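Local coordinates for protein AxyAgu115A (Amphibacillus xylanus NBRC 15112, PDB 6NPS) that probably hydrolyses glucuronic acid side groups from xylan as an alpha-glucuronidase of glycoside hydrolase family 115, at residues E523-D528 / M584-G589; K604-V609 / P653-V658; A438-V443 / F833-H838; R348-Y353 / E373-V378. The protein carries 3 engineered substitutions. All blocks are in the same frame, centred on the assembly; numbering follows the deposited sequence.

Contact 1 (E523-D528 / M584-G589); sequences EAMNVD and MWLLNG
Trp585 lies flat against the loop Met525-Val527, and the contact illustrates how one indole can hold an extended backbone without a single direct hydrogen bond. Asn526 CA sits over one face, 3.8 Å from the centroid of the Trp585 five-membered ring and 23° off the normal, a CH-pi contact. Over the same face sits Met525 O. It is badly angled for Trp585 NE1, so a water mediates: it donates to Met525 O at 2.8 Å and weakly accepts from NE1. The opposite face is covered by Met584 CE of the same helix, leaving the indole sandwiched. Farther along, Asn526 OD1 comes within 3.3 Å of Trp585 CZ3, the amide plane tilted 33° from the ring. That OD1 also takes the Val527 N-H in the carbonyl plane, on a lone pair, at 2.6 Å, which is likely to restrain the rotation of the amide. Leu586 follows: its CD2 meets Met525 CE at 3.8 Å, the methionine being carried there by a bend at chi2 (41°). At Asn588, OD1 rests on Val527 CB, while ND2 bonds to Val654 O. Gly589 closes the walk, with its CA 3.6 Å from Val527 CG2 and its carbonyl oxygen joined through a second water to Asp528 OD1; Asp528 OD2 forms a salt bridge with Lys592, one turn on. Around this point helix 564-596 packs against helix 537-558 through Leu586 and against helix 601-629 through Met584 and Leu587.

Contact 2 (K604-V609 / P653-V658); sequences KLAEQV and PVLSYV
A short strand at the subunit interface, 655-657, packs antiparallel to helix 601-629 through Leu655 and Tyr657, with Ala606, Glu607 and Val609 on the helix side; the segment axes approach to 7.8 Å at 157°. Ala606 CB sits over one face of the Tyr657 ring, 3.5 Å from CZ and offset toward the rim, in a CH-pi contact. At the ring edge Tyr657 OH donates to Glu607 OE1 at 2.6 Å, meeting it 56° out of the carboxylate plane. The glutamate reaches it by bending at chi2 (-62°), and its OE2 makes a salt bridge with Lys610. A phenylalanine in place of Tyr657 would lack the hydroxyl and is likely to leave Glu607 OE1 without this donor, its carboxylate less firmly held at the ring edge. Beyond the polar end, Val609 CG1 touches both Leu655 CD2, at 3.6 Å, and Pro653 CB, at 3.8 Å. Leu655 CD2 also lies against Ala606 O. Helix 564-596 flanks both partners, touching Val609 through Leu587 and bonding Ser656 O through Asn591. On the dimer side, Leu655 and Tyr657 pair antiparallel with a strand of the second subunit, whose own Tyr657 meets this one nearly at right angles.

Contact 3 (A438-V443 / F833-H838); sequences AYDFGV and FPTDTH
Phe441 and Asp836 form the tight half of this contact. Asp836 CB stands over one face of the Phe441 ring, 3.8 Å from its centroid and 14° off the normal, a CH-pi contact, while Asp836 CA closes to 3.5 Å from Phe441 CZ. The Thr835 carbonyl oxygen comes up obliquely, 3.5 Å from Phe441 CE1. An alanine at Phe441 would remove the ring and is likely to open a gap beside Asp836 CB and the Thr835 carbonyl. Phe441 owes its place to a helix end: it is the first residue to leave the helix 428-440, which a Schellman motif finishes, with Gly442 at C-prime and Val443 N bonded to Ala438 O at 2.9 Å. That helix connects strands 405-410 and 446-450 of the family's TIM barrel, whereas 833-838 belongs to the C-terminal domain, so the pair is a piece of an interdomain seam. Its other half is polar and looser. Thr835 OG1 donates to the anti lone pair of Asp440 OD2 at 3.0 Å, the torsion that places the hydroxyl between its backbone N and carbonyl carbon (chi1 64°) turning it to the aspartate. Thr476 holds Asp440 OD1. A water accepts from Thr835 N at 3.0 Å and donates weakly to Asp440 OD2. Asp836, partly exposed, has a long, weak ion pair from OD2 to Arg399.

Contact 4 (R348-Y353 / E373-V378); sequences RMLALY and EELEDV
Arg348 and Val378 face each other where strand 348-351 of the parallel TIM barrel runs beside the turn that leads into its neighbour, strand 379-383. The turn is type II, Leu375 to Val378, closed by Val378 N to Leu375 O, with Asp377 at positive phi (76°). Arg348 can be traced outward as a worked case of a buried cation serving main-chain oxygens. CB and the carbons after it run beside the turn rather than into it, with Leu343 and Ile335 against the side chain; a bend at chi3 (-72°) then brings the head over Val378. NE donates to Val346 O. CZ lies 3.9 Å from Val378 CG2, which covers one face of the guanidinium, and NH1 approaches that same methyl at 3.7 Å. NH1 also bonds to Asn332 OD1 and, at the edge and in the guanidinium plane, to a water 2.7 Å away. That water donates to Glu374 O and Glu376 O, so a single solvent molecule passes the arginine's grip to two turn carbonyls. NH2 reaches Asp377 CB at 3.7 Å, but Arg348 NH2 stays 4.3 Å from Asp377 OD1, beyond a salt bridge, so any attraction is probably modest. Apolar packing follows: Leu350 CD2 touches Leu375 CD2 at 3.8 Å, while Val378 CG1 lies 3.6 Å from the backbone atom Leu350 N. Within the turn, Asp377 N donates to Glu376 OE1 at 3.0 Å, from 53° above the carboxylate plane.

Overall arrangement
Along the chain contact 4 comes first, then contact 3 opens, and contacts 1 and 2 lie in series inside the long loop it closes. They fall into two groups on opposite sides of the chain's centre. Contacts 3 and 4, centres 21 Å apart, belong to the TIM-barrel region: contact 4 joins a barrel strand to the turn leading into the next, and contact 3 joins a barrel helix to the C-terminal domain. Contacts 1 and 2, centres 12 Å apart, touch each other across the successive helices 564-596 and 601-629, and contact 2 reaches the second subunit. Contacts 2 and 4 are 55 Å apart between centres. Barrel, helical region, C-terminal domain and dimer interface are thus each represented.

Contact 1 (E523-D528 / M584-G589)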
loop_
_atom_site.group_PDB
_atom_site.type_symbol
_atom_site.label_atom_id
_atom_site.label_comp_id
_atom_site.label_asym_id
_atom_site.label_seq_id
_atom_site.Cartn_x
_atom_site.Cartn_y
_atom_site.Cartn_z
ATOM N N GLU A 523 -3.334 18.705 10.326
ATOM C CA GLU A 523 -4.250 17.572 10.288
ATOM C C GLU A 523 -4.178 16.849 8.951
ATOM O O GLU A 523 -4.453 15.643 8.872
ATOM C CB GLU A 523 -5.695 18.062 10.554
ATOM C CG GLU A 523 -5.925 18.627 11.955
ATOM C CD GLU A 523 -5.719 20.171 12.069
ATOM O OE1 GLU A 523 -4.886 20.752 11.282
ATOM O OE2 GLU A 523 -6.398 20.783 12.971
ATOM N N ALA A 524 -3.836 17.571 7.889
ATOM C CA ALA A 524 -3.724 17.003 6.555
ATOM C C ALA A 524 -2.336 16.419 6.266
ATOM O O ALA A 524 -2.129 15.879 5.187
ATOM C CB ALA A 524 -4.024 18.086 5.498
ATOM N N MET A 525 -1.360 16.649 7.124
ATOM C CA MET A 525 -0.031 16.085 6.886
ATOM C C MET A 525 -0.082 14.581 7.142
ATOM O O MET A 525 -0.852 14.091 7.977
ATOM C CB MET A 525 0.985 16.796 7.780
ATOM C CG MET A 525 2.496 16.501 7.505
ATOM S SD MET A 525 3.049 16.410 5.781
ATOM C CE MET A 525 4.716 15.831 6.059
ATOM N N ASN A 526 0.640 13.816 6.324
ATOM C CA ASN A 526 0.537 12.378 6.429
ATOM C C ASN A 526 1.716 11.755 5.702
ATOM O O ASN A 526 2.606 12.446 5.212
ATOM C CB ASN A 526 -0.774 11.852 5.837
ATOM C CG ASN A 526 -1.272 10.604 6.563
ATOM O OD1 ASN A 526 -0.609 9.551 6.556
ATOM N ND2 ASN A 526 -2.416 10.730 7.250
ATOM N N VAL A 527 1.708 10.434 5.637
ATOM C CA VAL A 527 2.822 9.750 5.008
ATOM C C VAL A 527 2.707 9.860 3.490
ATOM O O VAL A 527 1.605 9.867 2.929
ATOM C CB VAL A 527 2.842 8.289 5.495
ATOM C CG1 VAL A 527 1.674 7.538 4.908
ATOM C CG2 VAL A 527 4.147 7.656 5.121
ATOM N N ASP A 528 3.848 10.040 2.815
ATOM C CA ASP A 528 3.893 10.084 1.360
ATOM C C ASP A 528 3.210 11.315 0.767
ATOM O O ASP A 528 2.905 11.340 -0.424
ATOM C CB ASP A 528 3.290 8.810 0.743
ATOM C CG ASP A 528 4.110 7.549 1.078
ATOM O OD1 ASP A 528 5.345 7.657 1.240
ATOM O OD2 ASP A 528 3.511 6.451 1.182
ATOM N N MET A 584 7.619 13.868 12.187
ATOM C CA MET A 584 7.095 12.537 12.451
ATOM C C MET A 584 6.641 11.871 11.170
ATOM O O MET A 584 6.960 10.707 10.917
ATOM C CB MET A 584 5.921 12.616 13.427
ATOM C CG MET A 584 5.288 11.246 13.704
ATOM S SD MET A 584 3.878 11.445 14.858
ATOM C CE MET A 584 2.671 12.185 13.775
ATOM N N TRP A 585 5.862 12.591 10.366
ATOM C CA TRP A 585 5.326 12.015 9.138
ATOM C C TRP A 585 6.396 11.824 8.070
ATOM O O TRP A 585 6.316 10.883 7.281
ATOM C CB TRP A 585 4.211 12.899 8.601
ATOM C CG TRP A 585 2.921 12.754 9.395
ATOM C CD1 TRP A 585 2.292 13.726 10.117
ATOM C CD2 TRP A 585 2.116 11.579 9.495
ATOM N NE1 TRP A 585 1.131 13.226 10.663
ATOM C CE2 TRP A 585 1.000 11.908 10.303
ATOM C CE3 TRP A 585 2.232 10.269 8.973
ATOM C CZ2 TRP A 585 -0.010 10.986 10.613
ATOM C CZ3 TRP A 585 1.238 9.349 9.282
ATOM C CH2 TRP A 585 0.117 9.716 10.092
ATOM N N LEU A 586 7.328 12.771 7.955
ATOM C CA LEU A 586 8.418 12.645 7.005
ATOM C C LEU A 586 9.297 11.441 7.340
ATOM O O LEU A 586 9.670 10.682 6.440
ATOM C CB LEU A 586 9.243 13.929 6.988
ATOM C CG LEU A 586 8.502 15.144 6.427
ATOM C CD1 LEU A 586 9.332 16.379 6.728
ATOM C CD2 LEU A 586 8.297 15.001 4.975
ATOM N N LEU A 587 9.627 11.248 8.624
ATOM C CA LEU A 587 10.338 10.030 9.044
ATOM C C LEU A 587 9.527 8.771 8.780
ATOM O O LEU A 587 10.090 7.710 8.467
ATOM C CB LEU A 587 10.705 10.120 10.543
ATOM C CG LEU A 587 11.746 11.173 10.893
ATOM C CD1 LEU A 587 11.777 11.330 12.381
ATOM C CD2 LEU A 587 13.227 10.767 10.380
ATOM N N ASN A 588 8.203 8.828 8.991
ATOM C CA ASN A 588 7.364 7.676 8.697
ATOM C C ASN A 588 7.438 7.319 7.210
ATOM O O ASN A 588 7.423 6.130 6.843
ATOM C CB ASN A 588 5.907 7.981 9.144
ATOM C CG ASN A 588 4.960 6.791 9.019
ATOM O OD1 ASN A 588 3.749 6.987 8.849
ATOM N ND2 ASN A 588 5.474 5.568 9.157
ATOM N N GLY A 589 7.480 8.331 6.345
ATOM C CA GLY A 589 7.681 8.067 4.925
ATOM C C GLY A 589 9.007 7.368 4.631
ATOM O O GLY A 589 9.048 6.416 3.855
HETATM O O HOH W 1 -1.403 14.810 10.663
HETATM O O HOH W 2 6.912 5.734 1.965
#

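Contact 2 (K604-V609 / P653-V658)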
loop_
_atom_site.group_PDB
_atom_site.type_symbol
_atom_site.label_atom_id
_atom_site.label_comp_id
_atom_site.label_asym_id
_atom_site.label_seq_id
_atom_site.Cartn_x
_atom_site.Cartn_y
_atom_site.Cartn_z
ATOM N N LYS A 604 15.310 1.587 12.936
ATOM C CA LYS A 604 15.665 2.799 13.661
ATOM C C LYS A 604 14.759 3.970 13.292
ATOM O O LYS A 604 14.466 4.815 14.141
ATOM C CB LYS A 604 17.126 3.158 13.379
ATOM C CG LYS A 604 17.924 3.351 14.654
ATOM C CD LYS A 604 18.167 2.017 15.370
ATOM C CE LYS A 604 19.215 1.177 14.638
ATOM N NZ LYS A 604 19.251 -0.270 15.039
ATOM N N LEU A 605 14.320 4.049 12.036
ATOM C CA LEU A 605 13.422 5.131 11.658
ATOM C C LEU A 605 12.076 4.977 12.361
ATOM O O LEU A 605 11.471 5.972 12.787
ATOM C CB LEU A 605 13.256 5.158 10.130
ATOM C CG LEU A 605 14.471 5.623 9.339
ATOM C CD1 LEU A 605 14.315 5.328 7.827
ATOM C CD2 LEU A 605 14.692 7.113 9.570
ATOM N N ALA A 606 11.616 3.733 12.549
ATOM C CA ALA A 606 10.345 3.531 13.249
ATOM C C ALA A 606 10.419 4.047 14.683
ATOM O O ALA A 606 9.458 4.653 15.194
ATOM C CB ALA A 606 9.966 2.046 13.251
ATOM N N GLU A 607 11.530 3.767 15.366
ATOM C CA GLU A 607 11.709 4.266 16.724
ATOM C C GLU A 607 11.728 5.791 16.746
ATOM O O GLU A 607 11.205 6.399 17.686
ATOM C CB GLU A 607 12.992 3.699 17.337
ATOM C CG GLU A 607 12.976 2.175 17.425
ATOM C CD GLU A 607 11.858 1.603 18.309
ATOM O OE1 GLU A 607 11.353 0.507 17.986
ATOM O OE2 GLU A 607 11.486 2.228 19.328
ATOM N N GLN A 608 12.279 6.422 15.708
ATOM C CA GLN A 608 12.261 7.887 15.645
ATOM C C GLN A 608 10.837 8.423 15.452
ATOM O O GLN A 608 10.478 9.455 16.031
ATOM C CB GLN A 608 13.206 8.367 14.540
ATOM C CG GLN A 608 14.657 8.168 14.966
ATOM C CD GLN A 608 15.642 8.458 13.857
ATOM O OE1 GLN A 608 15.287 8.480 12.686
ATOM N NE2 GLN A 608 16.904 8.679 14.230
ATOM N N VAL A 609 10.007 7.727 14.664
ATOM C CA VAL A 609 8.615 8.139 14.503
ATOM C C VAL A 609 7.893 8.071 15.836
ATOM O O VAL A 609 7.208 9.018 16.243
ATOM C CB VAL A 609 7.929 7.277 13.428
ATOM C CG1 VAL A 609 6.397 7.595 13.372
ATOM C CG2 VAL A 609 8.590 7.487 12.050
ATOM N N PRO A 653 0.575 7.302 12.720
ATOM C CA PRO A 653 1.496 6.623 11.781
ATOM C C PRO A 653 1.564 5.139 12.077
ATOM O O PRO A 653 1.556 4.718 13.238
ATOM C CB PRO A 653 2.855 7.288 12.055
ATOM C CG PRO A 653 2.523 8.579 12.746
ATOM C CD PRO A 653 1.230 8.397 13.471
ATOM N N VAL A 654 1.613 4.339 11.019
ATOM C CA VAL A 654 1.815 2.908 11.159
ATOM C C VAL A 654 3.313 2.647 10.976
ATOM O O VAL A 654 3.912 3.109 9.995
ATOM C CB VAL A 654 0.994 2.126 10.123
ATOM C CG1 VAL A 654 1.315 0.604 10.221
ATOM C CG2 VAL A 654 -0.515 2.369 10.327
ATOM N N LEU A 655 3.927 1.939 11.917
ATOM C CA LEU A 655 5.377 1.722 11.861
ATOM C C LEU A 655 5.653 0.425 11.125
ATOM O O LEU A 655 4.976 -0.580 11.366
ATOM C CB LEU A 655 5.980 1.602 13.260
ATOM C CG LEU A 655 5.606 2.717 14.230
ATOM C CD1 LEU A 655 6.240 2.412 15.558
ATOM C CD2 LEU A 655 6.118 4.021 13.668
ATOM N N SER A 656 6.678 0.422 10.272
ATOM C CA SER A 656 7.059 -0.793 9.563
ATOM C C SER A 656 8.368 -1.277 10.158
ATOM O O SER A 656 9.288 -0.476 10.334
ATOM C CB SER A 656 7.248 -0.532 8.075
ATOM O OG SER A 656 6.027 -0.167 7.442
ATOM N N TYR A 657 8.453 -2.562 10.475
ATOM C CA TYR A 657 9.698 -3.155 10.934
ATOM C C TYR A 657 10.132 -4.270 9.995
ATOM O O TYR A 657 9.310 -4.999 9.450
ATOM C CB TYR A 657 9.591 -3.721 12.350
ATOM C CG TYR A 657 9.567 -2.653 13.406
ATOM C CD1 TYR A 657 8.347 -2.053 13.776
ATOM C CD2 TYR A 657 10.718 -2.246 14.046
ATOM C CE1 TYR A 657 8.287 -1.086 14.759
ATOM C CE2 TYR A 657 10.677 -1.253 15.045
ATOM C CZ TYR A 657 9.444 -0.687 15.392
ATOM O OH TYR A 657 9.341 0.274 16.358
ATOM N N VAL A 658 11.438 -4.425 9.845
ATOM C CA VAL A 658 12.004 -5.359 8.868
ATOM C C VAL A 658 12.574 -6.551 9.611
ATOM O O VAL A 658 13.076 -6.406 10.732
ATOM C CB VAL A 658 13.066 -4.595 8.052
ATOM C CG1 VAL A 658 14.044 -5.485 7.396
ATOM C CG2 VAL A 658 12.342 -3.671 7.031
#

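Contact 3 (A438-V443 / F833-H838)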
loop_
_atom_site.group_PDB
_atom_site.type_symbol
_atom_site.label_atom_id
_atom_site.label_comp_id
_atom_site.label_asym_id
_atom_site.label_seq_id
_atom_site.Cartn_x
_atom_site.Cartn_y
_atom_site.Cartn_z
ATOM N N ALA A 438 -8.027 42.251 -1.880
ATOM C CA ALA A 438 -9.413 42.585 -1.531
ATOM C C ALA A 438 -9.585 44.090 -1.367
ATOM O O ALA A 438 -10.555 44.681 -1.872
ATOM C CB ALA A 438 -9.798 41.861 -0.252
ATOM N N TYR A 439 -8.610 44.751 -0.729
ATOM C CA TYR A 439 -8.659 46.209 -0.622
ATOM C C TYR A 439 -8.563 46.873 -1.988
ATOM O O TYR A 439 -9.278 47.840 -2.272
ATOM C CB TYR A 439 -7.527 46.684 0.287
ATOM C CG TYR A 439 -7.625 48.119 0.720
ATOM C CD1 TYR A 439 -7.180 49.144 -0.106
ATOM C CD2 TYR A 439 -8.152 48.453 1.963
ATOM C CE1 TYR A 439 -7.251 50.491 0.305
ATOM C CE2 TYR A 439 -8.228 49.767 2.371
ATOM C CZ TYR A 439 -7.778 50.781 1.537
ATOM O OH TYR A 439 -7.846 52.086 1.951
ATOM N N ASP A 440 -7.657 46.385 -2.837
ATOM C CA ASP A 440 -7.505 46.917 -4.188
ATOM C C ASP A 440 -8.793 46.802 -4.997
ATOM O O ASP A 440 -9.052 47.625 -5.880
ATOM C CB ASP A 440 -6.378 46.181 -4.922
ATOM C CG ASP A 440 -4.964 46.411 -4.284
ATOM O OD1 ASP A 440 -4.777 47.389 -3.502
ATOM O OD2 ASP A 440 -4.032 45.589 -4.588
ATOM N N PHE A 441 -9.578 45.763 -4.772
ATOM C CA PHE A 441 -10.850 45.647 -5.471
ATOM C C PHE A 441 -11.981 46.404 -4.760
ATOM O O PHE A 441 -13.151 46.213 -5.107
ATOM C CB PHE A 441 -11.251 44.179 -5.620
ATOM C CG PHE A 441 -10.602 43.463 -6.800
ATOM C CD1 PHE A 441 -9.273 43.077 -6.735
ATOM C CD2 PHE A 441 -11.344 43.168 -7.952
ATOM C CE1 PHE A 441 -8.671 42.397 -7.789
ATOM C CE2 PHE A 441 -10.773 42.497 -9.009
ATOM C CZ PHE A 441 -9.426 42.099 -8.925
ATOM N N GLY A 442 -11.668 47.202 -3.745
ATOM C CA GLY A 442 -12.674 48.026 -3.113
ATOM C C GLY A 442 -13.412 47.366 -1.972
ATOM O O GLY A 442 -14.530 47.779 -1.666
ATOM N N VAL A 443 -12.823 46.375 -1.314
ATOM C CA VAL A 443 -13.422 45.753 -0.131
ATOM C C VAL A 443 -12.818 46.442 1.080
ATOM O O VAL A 443 -11.752 46.048 1.565
ATOM C CB VAL A 443 -13.177 44.246 -0.072
ATOM C CG1 VAL A 443 -13.886 43.651 1.201
ATOM C CG2 VAL A 443 -13.735 43.577 -1.326
ATOM N N PHE A 833 1.162 43.690 -10.861
ATOM C CA PHE A 833 0.566 44.817 -10.133
ATOM C C PHE A 833 0.392 45.990 -11.089
ATOM O O PHE A 833 1.291 46.255 -11.903
ATOM C CB PHE A 833 1.447 45.273 -8.950
ATOM C CG PHE A 833 1.465 44.312 -7.812
ATOM C CD1 PHE A 833 0.684 44.532 -6.672
ATOM C CD2 PHE A 833 2.261 43.173 -7.865
ATOM C CE1 PHE A 833 0.690 43.612 -5.619
ATOM C CE2 PHE A 833 2.274 42.268 -6.822
ATOM C CZ PHE A 833 1.495 42.479 -5.702
ATOM N N PRO A 834 -0.704 46.761 -10.982
ATOM C CA PRO A 834 -1.828 46.655 -10.029
ATOM C C PRO A 834 -2.629 45.347 -10.189
ATOM O O PRO A 834 -2.671 44.794 -11.284
ATOM C CB PRO A 834 -2.716 47.880 -10.383
ATOM C CG PRO A 834 -1.803 48.823 -11.040
ATOM C CD PRO A 834 -0.806 47.980 -11.813
ATOM N N THR A 835 -3.257 44.875 -9.113
ATOM C CA THR A 835 -3.865 43.543 -9.080
ATOM C C THR A 835 -5.294 43.486 -9.607
ATOM O O THR A 835 -5.797 42.380 -9.793
ATOM C CB THR A 835 -3.927 42.985 -7.654
ATOM O OG1 THR A 835 -4.801 43.810 -6.861
ATOM C CG2 THR A 835 -2.589 42.950 -7.031
ATOM N N ASP A 836 -5.971 44.613 -9.798
ATOM C CA ASP A 836 -7.383 44.623 -10.146
ATOM C C ASP A 836 -7.644 44.864 -11.623
ATOM O O ASP A 836 -8.813 44.890 -12.032
ATOM C CB ASP A 836 -8.127 45.676 -9.322
ATOM C CG ASP A 836 -7.540 47.088 -9.477
ATOM O OD1 ASP A 836 -6.297 47.247 -9.534
ATOM O OD2 ASP A 836 -8.336 48.050 -9.510
ATOM N N THR A 837 -6.604 45.052 -12.437
ATOM C CA THR A 837 -6.804 45.274 -13.862
ATOM C C THR A 837 -6.933 43.946 -14.584
ATOM O O THR A 837 -6.165 43.016 -14.328
ATOM C CB THR A 837 -5.624 46.029 -14.480
ATOM O OG1 THR A 837 -5.299 47.173 -13.678
ATOM C CG2 THR A 837 -5.940 46.429 -15.926
ATOM N N HIS A 838 -7.864 43.887 -15.536
ATOM C CA HIS A 838 -7.910 42.820 -16.530
ATOM C C HIS A 838 -7.077 43.296 -17.720
ATOM O O HIS A 838 -7.510 44.156 -18.497
ATOM C CB HIS A 838 -9.354 42.497 -16.912
ATOM C CG HIS A 838 -10.177 41.971 -15.767
ATOM N ND1 HIS A 838 -10.565 40.649 -15.664
ATOM C CD2 HIS A 838 -10.669 42.590 -14.664
ATOM C CE1 HIS A 838 -11.263 40.478 -14.554
ATOM N NE2 HIS A 838 -11.343 41.641 -13.929
HETATM O O HOH W 3 -2.983 46.772 -6.790
#

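Contact 4 (R348-Y353 / E373-V378)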
loop_
_atom_site.group_PDB
_atom_site.type_symbol
_atom_site.label_atom_id
_atom_site.label_comp_id
_atom_site.label_asym_id
_atom_site.label_seq_id
_atom_site.Cartn_x
_atom_site.Cartn_y
_atom_site.Cartn_z
ATOM N N ARG A 348 -25.993 47.357 8.668
ATOM C CA ARG A 348 -26.473 46.021 8.387
ATOM C C ARG A 348 -25.511 45.359 7.415
ATOM O O ARG A 348 -24.780 46.039 6.675
ATOM C CB ARG A 348 -27.886 46.026 7.802
ATOM C CG ARG A 348 -28.971 46.579 8.721
ATOM C CD ARG A 348 -30.151 47.133 7.903
ATOM N NE ARG A 348 -29.787 48.379 7.223
ATOM C CZ ARG A 348 -30.293 48.782 6.058
ATOM N NH1 ARG A 348 -31.215 48.055 5.429
ATOM N NH2 ARG A 348 -29.892 49.926 5.524
ATOM N N MET A 349 -25.519 44.020 7.435
ATOM C CA MET A 349 -24.582 43.232 6.641
ATOM C C MET A 349 -25.297 41.995 6.105
ATOM O O MET A 349 -26.040 41.326 6.833
ATOM C CB MET A 349 -23.361 42.817 7.477
ATOM C CG MET A 349 -22.295 41.971 6.721
ATOM S SD MET A 349 -22.530 40.176 7.045
ATOM C CE MET A 349 -21.906 40.068 8.734
ATOM N N LEU A 350 -25.045 41.685 4.834
ATOM C CA LEU A 350 -25.535 40.466 4.209
ATOM C C LEU A 350 -24.322 39.644 3.800
ATOM O O LEU A 350 -23.448 40.135 3.079
ATOM C CB LEU A 350 -26.429 40.782 3.014
ATOM C CG LEU A 350 -26.742 39.511 2.226
ATOM C CD1 LEU A 350 -27.694 38.617 3.043
ATOM C CD2 LEU A 350 -27.360 39.889 0.886
ATOM N N ALA A 351 -24.234 38.420 4.302
ATOM C CA ALA A 351 -23.095 37.567 4.010
ATOM C C ALA A 351 -23.314 36.871 2.674
ATOM O O ALA A 351 -24.318 36.179 2.494
ATOM C CB ALA A 351 -22.910 36.548 5.127
ATOM N N LEU A 352 -22.396 37.057 1.726
ATOM C CA LEU A 352 -22.383 36.215 0.527
ATOM C C LEU A 352 -21.506 34.981 0.760
ATOM O O LEU A 352 -20.553 34.721 0.037
ATOM C CB LEU A 352 -21.908 37.014 -0.677
ATOM C CG LEU A 352 -22.660 38.322 -0.826
ATOM C CD1 LEU A 352 -22.229 39.028 -2.094
ATOM C CD2 LEU A 352 -24.170 38.101 -0.799
ATOM N N TYR A 353 -21.846 34.223 1.812
ATOM C CA TYR A 353 -21.025 33.107 2.289
ATOM C C TYR A 353 -21.452 31.803 1.625
ATOM O O TYR A 353 -22.640 31.471 1.623
ATOM C CB TYR A 353 -21.113 32.961 3.819
ATOM C CG TYR A 353 -20.222 31.871 4.427
ATOM C CD1 TYR A 353 -18.820 31.946 4.336
ATOM C CD2 TYR A 353 -20.775 30.765 5.071
ATOM C CE1 TYR A 353 -18.009 30.962 4.878
ATOM C CE2 TYR A 353 -19.979 29.770 5.634
ATOM C CZ TYR A 353 -18.581 29.870 5.528
ATOM O OH TYR A 353 -17.755 28.893 6.061
ATOM N N GLU A 373 -32.954 46.934 -4.234
ATOM C CA GLU A 373 -33.078 48.171 -3.468
ATOM C C GLU A 373 -33.211 47.900 -1.971
ATOM O O GLU A 373 -33.029 48.811 -1.160
ATOM C CB GLU A 373 -34.208 49.034 -4.002
ATOM C CG GLU A 373 -34.279 49.147 -5.550
ATOM C CD GLU A 373 -34.726 47.868 -6.266
ATOM O OE1 GLU A 373 -34.055 47.404 -7.226
ATOM O OE2 GLU A 373 -35.794 47.351 -5.876
ATOM N N GLU A 374 -33.363 46.656 -1.608
ATOM C CA GLU A 374 -33.407 46.321 -0.241
ATOM C C GLU A 374 -31.980 46.225 0.332
ATOM O O GLU A 374 -31.786 46.331 1.506
ATOM C CB GLU A 374 -34.219 45.067 -0.080
ATOM C CG GLU A 374 -35.713 45.361 -0.187
ATOM C CD GLU A 374 -36.182 46.229 0.971
ATOM O OE1 GLU A 374 -35.453 46.270 1.945
ATOM O OE2 GLU A 374 -37.229 46.879 0.935
ATOM N N LEU A 375 -30.997 46.046 -0.533
ATOM C CA LEU A 375 -29.586 46.004 -0.163
ATOM C C LEU A 375 -28.907 47.369 -0.199
ATOM O O LEU A 375 -27.712 47.464 0.115
ATOM C CB LEU A 375 -28.848 45.035 -1.069
ATOM C CG LEU A 375 -29.464 43.646 -0.922
ATOM C CD1 LEU A 375 -28.812 42.727 -1.934
ATOM C CD2 LEU A 375 -29.257 43.114 0.516
ATOM N N GLU A 376 -29.638 48.431 -0.514
ATOM C CA GLU A 376 -29.029 49.750 -0.479
ATOM C C GLU A 376 -28.635 50.101 0.956
ATOM O O GLU A 376 -29.423 49.916 1.899
ATOM C CB GLU A 376 -29.971 50.794 -1.083
ATOM C CG GLU A 376 -29.217 52.013 -1.601
ATOM C CD GLU A 376 -27.836 51.639 -2.141
ATOM O OE1 GLU A 376 -26.831 51.921 -1.445
ATOM O OE2 GLU A 376 -27.746 51.087 -3.262
ATOM N N ASP A 377 -27.394 50.569 1.118
ATOM C CA ASP A 377 -26.752 50.932 2.374
ATOM C C ASP A 377 -26.320 49.709 3.164
ATOM O O ASP A 377 -25.727 49.888 4.228
ATOM C CB ASP A 377 -27.633 51.818 3.272
ATOM C CG ASP A 377 -28.347 52.920 2.489
ATOM O OD1 ASP A 377 -29.602 52.999 2.549
ATOM O OD2 ASP A 377 -27.639 53.704 1.809
ATOM N N VAL A 378 -26.581 48.485 2.693
ATOM C CA VAL A 378 -26.151 47.279 3.392
ATOM C C VAL A 378 -24.709 46.936 3.013
ATOM O O VAL A 378 -24.325 46.984 1.829
ATOM C CB VAL A 378 -27.100 46.107 3.079
ATOM C CG1 VAL A 378 -26.568 44.799 3.707
ATOM C CG2 VAL A 378 -28.498 46.413 3.589
HETATM O O HOH W 4 -24.960 49.322 6.803
HETATM O O HOH W 5 -31.858 48.676 2.835
#